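Local coordinates for sensor protein (Vibrio cholerae, PDB 3BY9) that senses C4-dicarboxylates such as succinate through this sensor domain and, as a two-component histidine kinase, probably passes the signal on by phosphorylating a histidine, at residues Pro105-Ser110 with Leu143-Val148; Tyr76-Asp79 with Asn83-Ala86; Gln65-Glu68 with Asp74-Leu77; His35-Ser38 with Glu42-Asp45. All blocks are in the same frame, centred on the assembly; numbering follows the deposited sequence.

Contact 1. Residues Pro105-Ser110 with Leu143-Val148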
loop_
_atom_site.group_PDB
_atom_site.type_symbol
_atom_site.label_atom_id
_atom_site.label_comp_id
_atom_site.label_asym_id
_atom_site.label_seq_id
_atom_site.Cartn_x
_atom_site.Cartn_y
_atom_site.Cartn_z
ATOM N N PRO A 105 -7.734 -8.941 1.168
ATOM C CA PRO A 105 -7.158 -9.437 2.436
ATOM C C PRO A 105 -7.468 -8.562 3.639
ATOM O O PRO A 105 -7.648 -9.065 4.736
ATOM C CB PRO A 105 -5.665 -9.444 2.138
ATOM C CG PRO A 105 -5.635 -9.889 0.677
ATOM C CD PRO A 105 -6.752 -9.023 0.056
ATOM N N TYR A 106 -7.515 -7.233 3.466
ATOM C CA TYR A 106 -7.779 -6.435 4.656
ATOM C C TYR A 106 -9.161 -6.719 5.232
ATOM O O TYR A 106 -9.340 -6.596 6.455
ATOM C CB TYR A 106 -7.544 -4.929 4.387
ATOM C CG TYR A 106 -8.443 -4.319 3.317
ATOM C CD1 TYR A 106 -9.806 -4.045 3.574
ATOM C CD2 TYR A 106 -7.930 -3.983 2.057
ATOM C CE1 TYR A 106 -10.635 -3.447 2.592
ATOM C CE2 TYR A 106 -8.759 -3.392 1.075
ATOM C CZ TYR A 106 -10.106 -3.134 1.352
ATOM O OH TYR A 106 -10.943 -2.593 0.372
ATOM N N PHE A 107 -10.129 -7.134 4.415
ATOM C CA PHE A 107 -11.434 -7.400 4.984
ATOM C C PHE A 107 -11.375 -8.854 5.580
ATOM O O PHE A 107 -11.827 -9.105 6.697
ATOM C CB PHE A 107 -12.524 -7.375 3.896
ATOM C CG PHE A 107 -13.882 -7.786 4.424
ATOM C CD1 PHE A 107 -14.669 -6.872 5.123
ATOM C CD2 PHE A 107 -14.289 -9.126 4.353
ATOM C CE1 PHE A 107 -15.836 -7.235 5.757
ATOM C CE2 PHE A 107 -15.462 -9.532 4.989
ATOM C CZ PHE A 107 -16.248 -8.570 5.702
ATOM N N TYR A 108 -10.835 -9.779 4.799
ATOM C CA TYR A 108 -10.752 -11.190 5.245
ATOM C C TYR A 108 -10.067 -11.290 6.597
ATOM O O TYR A 108 -10.539 -12.029 7.517
ATOM C CB TYR A 108 -9.928 -11.971 4.192
ATOM C CG TYR A 108 -9.668 -13.430 4.524
ATOM C CD1 TYR A 108 -10.709 -14.367 4.552
ATOM C CD2 TYR A 108 -8.381 -13.874 4.741
ATOM C CE1 TYR A 108 -10.458 -15.726 4.795
ATOM C CE2 TYR A 108 -8.094 -15.231 4.985
ATOM C CZ TYR A 108 -9.139 -16.148 5.010
ATOM O OH TYR A 108 -8.851 -17.488 5.259
ATOM N N LEU A 109 -8.949 -10.564 6.742
ATOM C CA LEU A 109 -8.226 -10.646 8.014
ATOM C C LEU A 109 -8.907 -9.886 9.134
ATOM O O LEU A 109 -8.956 -10.355 10.277
ATOM C CB LEU A 109 -6.809 -10.117 7.889
ATOM C CG LEU A 109 -5.984 -10.843 6.787
ATOM C CD1 LEU A 109 -4.634 -10.132 6.565
ATOM C CD2 LEU A 109 -5.786 -12.328 7.181
ATOM N N SER A 110 -9.486 -8.724 8.837
ATOM C CA SER A 110 -10.085 -7.993 9.952
ATOM C C SER A 110 -11.459 -8.479 10.390
ATOM O O SER A 110 -11.862 -8.238 11.549
ATOM C CB SER A 110 -10.144 -6.488 9.627
ATOM O OG SER A 110 -8.825 -5.944 9.676
ATOM N N LEU A 143 -19.328 -7.092 13.985
ATOM C CA LEU A 143 -20.424 -6.703 13.112
ATOM C C LEU A 143 -19.981 -6.205 11.735
ATOM O O LEU A 143 -20.812 -6.093 10.854
ATOM C CB LEU A 143 -21.195 -5.544 13.771
ATOM C CG LEU A 143 -21.808 -5.770 15.141
ATOM C CD1 LEU A 143 -22.540 -4.428 15.541
ATOM C CD2 LEU A 143 -22.806 -6.881 15.065
ATOM N N GLY A 144 -18.688 -5.937 11.552
ATOM C CA GLY A 144 -18.251 -5.406 10.260
ATOM C C GLY A 144 -16.798 -4.951 10.380
ATOM O O GLY A 144 -16.108 -5.270 11.340
ATOM N N VAL A 145 -16.353 -4.161 9.412
ATOM C CA VAL A 145 -14.958 -3.721 9.375
ATOM C C VAL A 145 -14.937 -2.266 8.924
ATOM O O VAL A 145 -15.679 -1.897 8.003
ATOM C CB VAL A 145 -14.164 -4.537 8.295
ATOM C CG1 VAL A 145 -12.742 -3.930 8.048
ATOM C CG2 VAL A 145 -13.971 -5.995 8.775
ATOM N N ILE A 146 -14.100 -1.464 9.584
ATOM C CA ILE A 146 -13.925 -0.053 9.161
ATOM C C ILE A 146 -12.514 0.030 8.534
ATOM O O ILE A 146 -11.549 -0.580 9.033
ATOM C CB ILE A 146 -14.108 0.885 10.392
ATOM C CG1 ILE A 146 -13.814 2.345 9.987
ATOM C CG2 ILE A 146 -13.134 0.552 11.506
ATOM C CD1 ILE A 146 -14.795 2.928 8.975
ATOM N N VAL A 147 -12.421 0.763 7.412
ATOM C CA VAL A 147 -11.175 0.850 6.635
ATOM C C VAL A 147 -10.814 2.289 6.353
ATOM O O VAL A 147 -11.688 3.113 6.074
ATOM C CB VAL A 147 -11.366 0.185 5.249
ATOM C CG1 VAL A 147 -10.010 0.156 4.500
ATOM C CG2 VAL A 147 -11.899 -1.282 5.413
ATOM N N VAL A 148 -9.533 2.594 6.468
ATOM C CA VAL A 148 -9.060 3.928 6.062
ATOM C C VAL A 148 -8.030 3.639 4.940
ATOM O O VAL A 148 -7.141 2.820 5.134
ATOM C CB VAL A 148 -8.337 4.601 7.239
ATOM C CG1 VAL A 148 -7.529 5.846 6.746
ATOM C CG2 VAL A 148 -9.393 5.129 8.237
#
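Val-145 and Val-147, alternate residues on one face of strand 141-150, form the close part of this contact with the short helix 105-110. The two axes come within 8.7 Å of each other, at 137° between their N-to-C directions. CG2 of Val-145 is the most heavily used branch: it lies 3.8 Å from Phe-107 CE1, meeting that ring obliquely, and it also approaches the carbonyl carbon of Ser-110. The other branch, CG1, lies 4.0 Å from Ser-110 CB. Phe-107 leaves the helix at an angle, and with CG anti to its backbone N (chi1 174°) the ring is carried back toward the strand. Next along the strand, Val-147 places CG1 over one face of the Tyr-106 ring, while its CG2 comes to 3.8 Å from Tyr-106 CE1; the two side chains cross at about a right angle. In this membrane-distal PAS-like (PDC) module the helix closes over the antiparallel sheet where the dicarboxylate pocket lies. The Tyr-106 hydroxyl is hydrogen-bonded to a bound succinate and to Tyr-76 OH, and the ring stacks with Tyr-131; Ser-110 OG is held by Ser-116 OG and Gln-114 O. The solvent side of the helix is loose by comparison: Tyr-108 starts away from the strand and Leu-109 ends away from it, both exposed, their side chains more than 8 Å from segment 143-148.

Contact 2. Residues Tyr76-Asp79 with Asn83-Ala86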
loop_
_atom_site.group_PDB
_atom_site.type_symbol
_atom_site.label_atom_id
_atom_site.label_comp_id
_atom_site.label_asym_id
_atom_site.label_seq_id
_atom_site.Cartn_x
_atom_site.Cartn_y
_atom_site.Cartn_z
ATOM N N TYR A 76 -14.259 4.014 4.962
ATOM C CA TYR A 76 -15.510 3.361 4.597
ATOM C C TYR A 76 -15.799 2.159 5.486
ATOM O O TYR A 76 -14.886 1.493 5.967
ATOM C CB TYR A 76 -15.499 2.937 3.108
ATOM C CG TYR A 76 -14.295 2.147 2.639
ATOM C CD1 TYR A 76 -14.425 0.797 2.294
ATOM C CD2 TYR A 76 -13.027 2.770 2.465
ATOM C CE1 TYR A 76 -13.314 0.076 1.763
ATOM C CE2 TYR A 76 -11.952 2.054 1.955
ATOM C CZ TYR A 76 -12.090 0.748 1.609
ATOM O OH TYR A 76 -11.003 0.104 1.057
ATOM N N LEU A 77 -17.091 1.910 5.642
ATOM C CA LEU A 77 -17.611 0.874 6.553
ATOM C C LEU A 77 -18.188 -0.295 5.797
ATOM O O LEU A 77 -19.022 -0.109 4.933
ATOM C CB LEU A 77 -18.712 1.542 7.421
ATOM C CG LEU A 77 -19.392 0.647 8.451
ATOM C CD1 LEU A 77 -18.394 0.333 9.591
ATOM C CD2 LEU A 77 -20.540 1.434 9.077
ATOM N N ILE A 78 -17.758 -1.511 6.166
ATOM C CA ILE A 78 -18.177 -2.712 5.447
ATOM C C ILE A 78 -18.943 -3.646 6.386
ATOM O O ILE A 78 -18.535 -3.822 7.534
ATOM C CB ILE A 78 -16.911 -3.410 4.937
ATOM C CG1 ILE A 78 -16.026 -2.384 4.156
ATOM C CG2 ILE A 78 -17.287 -4.487 3.954
ATOM C CD1 ILE A 78 -14.733 -3.033 3.626
ATOM N N ASP A 79 -20.047 -4.247 5.902
ATOM C CA ASP A 79 -20.784 -5.164 6.746
ATOM C C ASP A 79 -20.072 -6.510 6.878
ATOM O O ASP A 79 -19.000 -6.713 6.352
ATOM C CB ASP A 79 -22.259 -5.287 6.263
ATOM C CG ASP A 79 -22.426 -6.073 4.963
ATOM O OD1 ASP A 79 -21.486 -6.728 4.509
ATOM O OD2 ASP A 79 -23.553 -6.042 4.394
ATOM N N ASN A 83 -19.967 -6.173 2.222
ATOM C CA ASN A 83 -20.575 -5.088 1.416
ATOM C C ASN A 83 -20.318 -3.714 2.030
ATOM O O ASN A 83 -20.507 -3.507 3.229
ATOM C CB ASN A 83 -22.093 -5.251 1.343
ATOM C CG ASN A 83 -22.490 -6.598 0.821
ATOM O OD1 ASN A 83 -22.128 -6.983 -0.308
ATOM N ND2 ASN A 83 -23.253 -7.332 1.638
ATOM N N THR A 84 -19.915 -2.759 1.203
ATOM C CA THR A 84 -19.692 -1.428 1.732
ATOM C C THR A 84 -21.053 -0.797 1.959
ATOM O O THR A 84 -21.852 -0.704 1.018
ATOM C CB THR A 84 -18.874 -0.574 0.740
ATOM O OG1 THR A 84 -17.628 -1.222 0.555
ATOM C CG2 THR A 84 -18.580 0.854 1.376
ATOM N N ILE A 85 -21.331 -0.373 3.191
ATOM C CA ILE A 85 -22.634 0.207 3.484
ATOM C C ILE A 85 -22.599 1.717 3.733
ATOM O O ILE A 85 -23.626 2.345 3.658
ATOM C CB ILE A 85 -23.347 -0.470 4.680
ATOM C CG1 ILE A 85 -22.555 -0.245 5.986
ATOM C CG2 ILE A 85 -23.529 -1.980 4.441
ATOM C CD1 ILE A 85 -23.468 -0.652 7.198
ATOM N N ALA A 86 -21.437 2.284 4.067
ATOM C CA ALA A 86 -21.379 3.748 4.257
ATOM C C ALA A 86 -19.950 4.140 3.903
ATOM O O ALA A 86 -19.027 3.356 4.062
ATOM C CB ALA A 86 -21.727 4.140 5.722
#
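Asp-79 and Asn-83 grip each other across the end of the hairpin with two differently directed bonds. The carboxylate and amide planes stand 73° apart. Asn-83 ND2 donates to the syn lone pair of Asp-79 OD2 at 3.1 Å, this oxygen lying almost in the amide plane, whereas the backbone N of Asn-83 meets Asp-79 OD1 at 2.8 Å from above the carboxylate, 49° out of its plane. Asp-79 CG sits between its own backbone N and carbonyl carbon (chi1 72°), which folds the carboxylate back over the turn; OD1 also accepts from Phe-81 N, closing an Asx turn. Asn-83 OD1 is taken by Asn-100.

Strands 74-79 and 84-87 form a beta hairpin at one edge of the five-stranded antiparallel sheet, and a classic beta bulge interrupts their ladder. Ile-85 and Ala-86 both lie opposite Leu-77, whose N donates to Ala-86 O and whose O accepts from Ile-85 N, each at 2.9 Å. Past the bulge, Ile-78 and Thr-84 make a non-hydrogen-bonded pair, and Asp-79 N returns to Asn-83 O at 2.8 Å.

On one face of the sheet Leu-77 CB and Ala-86 CB are 4.3 Å apart. The Leu-77 and Ile-85 side chains cross at a slant, Leu-77 CD2 lying 4.1 Å from Ile-85 CG1, beneath helices 41-48 and 53-70. On the other face Thr-84 CG2 touches Tyr-76 CB at 4.1 Å. Thr-84 OG1 is bonded to Arg-99 O, and the Tyr-76 ring meets Phe-96 edge-to-face.

Contact 3. Residues Gln65-Glu68 with Asp74-Leu77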
loop_
_atom_site.group_PDB
_atom_site.type_symbol
_atom_site.label_atom_id
_atom_site.label_comp_id
_atom_site.label_asym_id
_atom_site.label_seq_id
_atom_site.Cartn_x
_atom_site.Cartn_y
_atom_site.Cartn_z
ATOM N N GLN A 65 -16.613 13.488 7.227
ATOM C CA GLN A 65 -15.991 14.449 8.148
ATOM C C GLN A 65 -14.694 13.877 8.681
ATOM O O GLN A 65 -13.683 14.548 8.727
ATOM C CB GLN A 65 -16.983 14.767 9.304
ATOM C CG GLN A 65 -18.080 15.663 8.821
ATOM C CD GLN A 65 -19.300 15.690 9.729
ATOM O OE1 GLN A 65 -20.216 16.503 9.522
ATOM N NE2 GLN A 65 -19.341 14.808 10.711
ATOM N N VAL A 66 -14.729 12.618 9.110
ATOM C CA VAL A 66 -13.505 12.007 9.612
ATOM C C VAL A 66 -12.429 12.000 8.535
ATOM O O VAL A 66 -11.276 12.360 8.778
ATOM C CB VAL A 66 -13.757 10.531 10.025
ATOM C CG1 VAL A 66 -12.414 9.814 10.304
ATOM C CG2 VAL A 66 -14.674 10.505 11.279
ATOM N N ASN A 67 -12.822 11.589 7.344
ATOM C CA ASN A 67 -11.880 11.459 6.238
ATOM C C ASN A 67 -11.187 12.809 5.934
ATOM O O ASN A 67 -9.989 12.872 5.593
ATOM C CB ASN A 67 -12.620 10.922 5.013
ATOM C CG ASN A 67 -11.685 10.585 3.857
ATOM O OD1 ASN A 67 -11.616 11.293 2.810
ATOM N ND2 ASN A 67 -10.974 9.501 4.013
ATOM N N GLU A 68 -11.968 13.873 6.033
ATOM C CA GLU A 68 -11.418 15.236 5.804
ATOM C C GLU A 68 -10.461 15.646 6.947
ATOM O O GLU A 68 -9.420 16.274 6.692
ATOM C CB GLU A 68 -12.575 16.224 5.719
ATOM C CG GLU A 68 -12.162 17.695 5.724
ATOM C CD GLU A 68 -11.343 18.079 4.538
ATOM O OE1 GLU A 68 -11.484 17.446 3.467
ATOM O OE2 GLU A 68 -10.559 19.046 4.664
ATOM N N ASP A 74 -9.920 7.678 1.435
ATOM C CA ASP A 74 -11.285 7.204 1.646
ATOM C C ASP A 74 -11.402 6.566 3.019
ATOM O O ASP A 74 -10.430 5.991 3.495
ATOM C CB ASP A 74 -11.616 6.096 0.618
ATOM C CG ASP A 74 -11.354 6.539 -0.818
ATOM O OD1 ASP A 74 -12.233 7.217 -1.417
ATOM O OD2 ASP A 74 -10.258 6.236 -1.328
ATOM N N THR A 75 -12.594 6.632 3.612
ATOM C CA THR A 75 -12.809 6.001 4.949
ATOM C C THR A 75 -14.182 5.344 4.754
ATOM O O THR A 75 -15.144 6.033 4.456
ATOM C CB THR A 75 -12.859 7.042 6.074
ATOM O OG1 THR A 75 -11.587 7.735 6.151
ATOM C CG2 THR A 75 -13.126 6.343 7.424
ATOM N N TYR A 76 -14.259 4.014 4.962
ATOM C CA TYR A 76 -15.510 3.361 4.597
ATOM C C TYR A 76 -15.799 2.159 5.486
ATOM O O TYR A 76 -14.886 1.493 5.967
ATOM C CB TYR A 76 -15.499 2.937 3.108
ATOM C CG TYR A 76 -14.295 2.147 2.639
ATOM C CD1 TYR A 76 -14.425 0.797 2.294
ATOM C CD2 TYR A 76 -13.027 2.770 2.465
ATOM C CE1 TYR A 76 -13.314 0.076 1.763
ATOM C CE2 TYR A 76 -11.952 2.054 1.955
ATOM C CZ TYR A 76 -12.090 0.748 1.609
ATOM O OH TYR A 76 -11.003 0.104 1.057
ATOM N N LEU A 77 -17.091 1.910 5.642
ATOM C CA LEU A 77 -17.611 0.874 6.553
ATOM C C LEU A 77 -18.188 -0.295 5.797
ATOM O O LEU A 77 -19.022 -0.109 4.933
ATOM C CB LEU A 77 -18.712 1.542 7.421
ATOM C CG LEU A 77 -19.392 0.647 8.451
ATOM C CD1 LEU A 77 -18.394 0.333 9.591
ATOM C CD2 LEU A 77 -20.540 1.434 9.077
#
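Asn-67 and Thr-75 bring the two backbones closest, with CA atoms 5.7 Å apart: a helical turn faces the first residues of an extended strand. Asn-67 has regular helical torsions, while Thr-75 is fully in beta geometry. The side chains of the two residues point toward each other's segment and slide past one another in opposite directions. Asn-67 CB comes to 3.5 Å from Thr-75 OG1 and to 4.0 Å from Thr-75 CB. With CG anti to its backbone N (chi1 -173°), Asn-67 carries its carboxamide further along, against the backbone of Asp-74, whose CA is 4.1 Å from Asn-67 CG. The contact lies where the chain leaves helix 53-70, makes a short loop and enters strand 74-79 of the five-stranded antiparallel sheet, which places the helix against one face of that sheet. Thr-75 divides its two branches: OG1, beside the backbone N (chi1 -62°), goes to Asn-67, and CG2 lies 4.6 Å from Val-66 CG1, a looser approach, and packs further on Ile-146 and Val-148 of the adjacent strand 141-150. Thr-75 N is engaged by Ser-88 OG, and Ser-88 also touches the Asn-67 side chain. Asp-74 starts away from the helix and leaves only its backbone to Asn-67; its OD1 is bound by Asn-89 ND2 and forms a salt bridge with Arg-94, on the side of the sheet where Lys-149 borders the succinate pocket.

Contact 4. Residues His35-Ser38 with Glu42-Asp45. With CA (calcium ion), chain C.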
loop_
_atom_site.group_PDB
_atom_site.type_symbol
_atom_site.label_atom_id
_atom_site.label_comp_id
_atom_site.label_asym_id
_atom_site.label_seq_id
_atom_site.Cartn_x
_atom_site.Cartn_y
_atom_site.Cartn_z
ATOM N N HIS A 35 -9.186 1.928 14.504
ATOM C CA HIS A 35 -9.548 1.520 15.879
ATOM C C HIS A 35 -10.273 2.709 16.557
ATOM O O HIS A 35 -11.312 2.528 17.187
ATOM C CB HIS A 35 -8.290 1.142 16.668
ATOM C CG HIS A 35 -8.568 0.676 18.081
ATOM N ND1 HIS A 35 -7.613 0.693 19.067
ATOM C CD2 HIS A 35 -9.687 0.145 18.643
ATOM C CE1 HIS A 35 -8.127 0.182 20.182
ATOM N NE2 HIS A 35 -9.382 -0.156 19.952
ATOM N N LEU A 36 -9.748 3.931 16.369
ATOM C CA LEU A 36 -10.318 5.114 17.001
ATOM C C LEU A 36 -11.808 5.275 16.756
ATOM O O LEU A 36 -12.553 5.560 17.707
ATOM C CB LEU A 36 -9.569 6.381 16.508
ATOM C CG LEU A 36 -10.256 7.725 16.807
ATOM C CD1 LEU A 36 -10.291 7.938 18.306
ATOM C CD2 LEU A 36 -9.523 8.886 16.150
ATOM N N ILE A 37 -12.245 5.062 15.515
ATOM C CA ILE A 37 -13.651 5.281 15.219
ATOM C C ILE A 37 -14.482 4.034 15.171
ATOM O O ILE A 37 -15.717 4.120 15.083
ATOM C CB ILE A 37 -13.875 6.042 13.862
ATOM C CG1 ILE A 37 -13.324 5.233 12.661
ATOM C CG2 ILE A 37 -13.110 7.403 13.887
ATOM C CD1 ILE A 37 -13.681 5.850 11.285
ATOM N N SER A 38 -13.832 2.885 15.283
ATOM C CA SER A 38 -14.531 1.619 15.069
ATOM C C SER A 38 -15.778 1.385 15.884
ATOM O O SER A 38 -16.781 0.862 15.351
ATOM C CB SER A 38 -13.564 0.438 15.267
ATOM O OG SER A 38 -13.117 0.345 16.609
ATOM N N GLU A 42 -22.108 6.121 15.330
ATOM C CA GLU A 42 -22.498 6.215 13.932
ATOM C C GLU A 42 -22.192 4.939 13.146
ATOM O O GLU A 42 -22.958 4.548 12.256
ATOM C CB GLU A 42 -21.776 7.377 13.223
ATOM C CG GLU A 42 -22.094 8.828 13.770
ATOM C CD GLU A 42 -21.324 9.260 15.038
ATOM O OE1 GLU A 42 -20.771 8.411 15.759
ATOM O OE2 GLU A 42 -21.316 10.479 15.328
ATOM N N LEU A 43 -21.044 4.316 13.438
ATOM C CA LEU A 43 -20.676 3.108 12.695
ATOM C C LEU A 43 -21.480 1.903 13.186
ATOM O O LEU A 43 -22.011 1.149 12.373
ATOM C CB LEU A 43 -19.155 2.806 12.856
ATOM C CG LEU A 43 -18.228 3.625 11.955
ATOM C CD1 LEU A 43 -18.289 5.143 12.314
ATOM C CD2 LEU A 43 -16.774 3.088 12.169
ATOM N N VAL A 44 -21.597 1.741 14.509
ATOM C CA VAL A 44 -22.317 0.578 15.006
ATOM C C VAL A 44 -23.789 0.675 14.624
ATOM O O VAL A 44 -24.371 -0.329 14.179
ATOM C CB VAL A 44 -22.176 0.399 16.522
ATOM C CG1 VAL A 44 -23.051 -0.804 17.028
ATOM C CG2 VAL A 44 -20.685 0.174 16.863
ATOM N N ASP A 45 -24.378 1.860 14.752
ATOM C CA ASP A 45 -25.789 1.986 14.407
ATOM C C ASP A 45 -26.055 1.663 12.925
ATOM O O ASP A 45 -27.133 1.132 12.580
ATOM C CB ASP A 45 -26.307 3.399 14.709
ATOM C CG ASP A 45 -26.571 3.652 16.223
ATOM O OD1 ASP A 45 -26.954 4.794 16.555
ATOM O OD2 ASP A 45 -26.414 2.734 17.039
HETATM CA CA CA C . -14.248 5.346 19.358
HETATM O O HOH W 1 -13.530 3.069 18.795
HETATM O O HOH W 2 -14.094 7.778 19.940
#
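The imidazole of His-35 stacks on the ring of Tyr-134 from strand 128-138, while at its edge, in the ring plane, lies Ser-38 OG, 4.0 Å from His-35 CD2. His-35 and Ser-38 lie on segment 35-38, towards the end of a short helix, and a short connection holding Asp-40 leads into helix 41-48; the helix pair rests on the antiparallel sheet of the sensor module. Across the pair the contact is carried by Leu-43. Its CD2 lies 3.3 Å from Ile-37 O and 4.1 Å from Ile-37 CG1, the two side chains meeting obliquely, and Tyr-62 and Ile-146 flank both. Leu-43 CG lies beside its own backbone N (chi1 -80°), which brings CD2 against the carbonyl oxygens of Ile-37 and Ser-38. Ser-38 O is buried here without a polar partner, next to Leu-43 and Val-44 CG2. His-35 O, in contrast, takes two bonds from one face of its plane, from Ser-38 N and, at 2.9 Å, from Ser-38 OG; a water bound to calcium donates to it as well. Leu-36 O coordinates the calcium at 2.4 Å, joined by two waters and Asp-40 OD1.

In the fold
Contacts 2 and 3 share Tyr-76 and Leu-77 of strand 74-79, and contact 1 reaches the neighbouring strand 141-150 of the same sheet. Contact 1 lies on the ligand side, where apolar branches meet aromatic rings; its strand joins contact 2 through a probable hydrogen bond between Val-145 O and Ile-78 N, 2.8 Å apart. Contacts 3 and 4 occupy the other face: Ile-37 CD1 of contact 4 packs on Thr-75 CG2 and on Ile-146 CG1, and Leu-43 O lies against Leu-77 CD2. All four are mostly buried where they touch, but contact 2 runs out to a polar, partly exposed turn, and contact 4 includes the exposed Leu-36, whose carbonyl oxygen binds calcium.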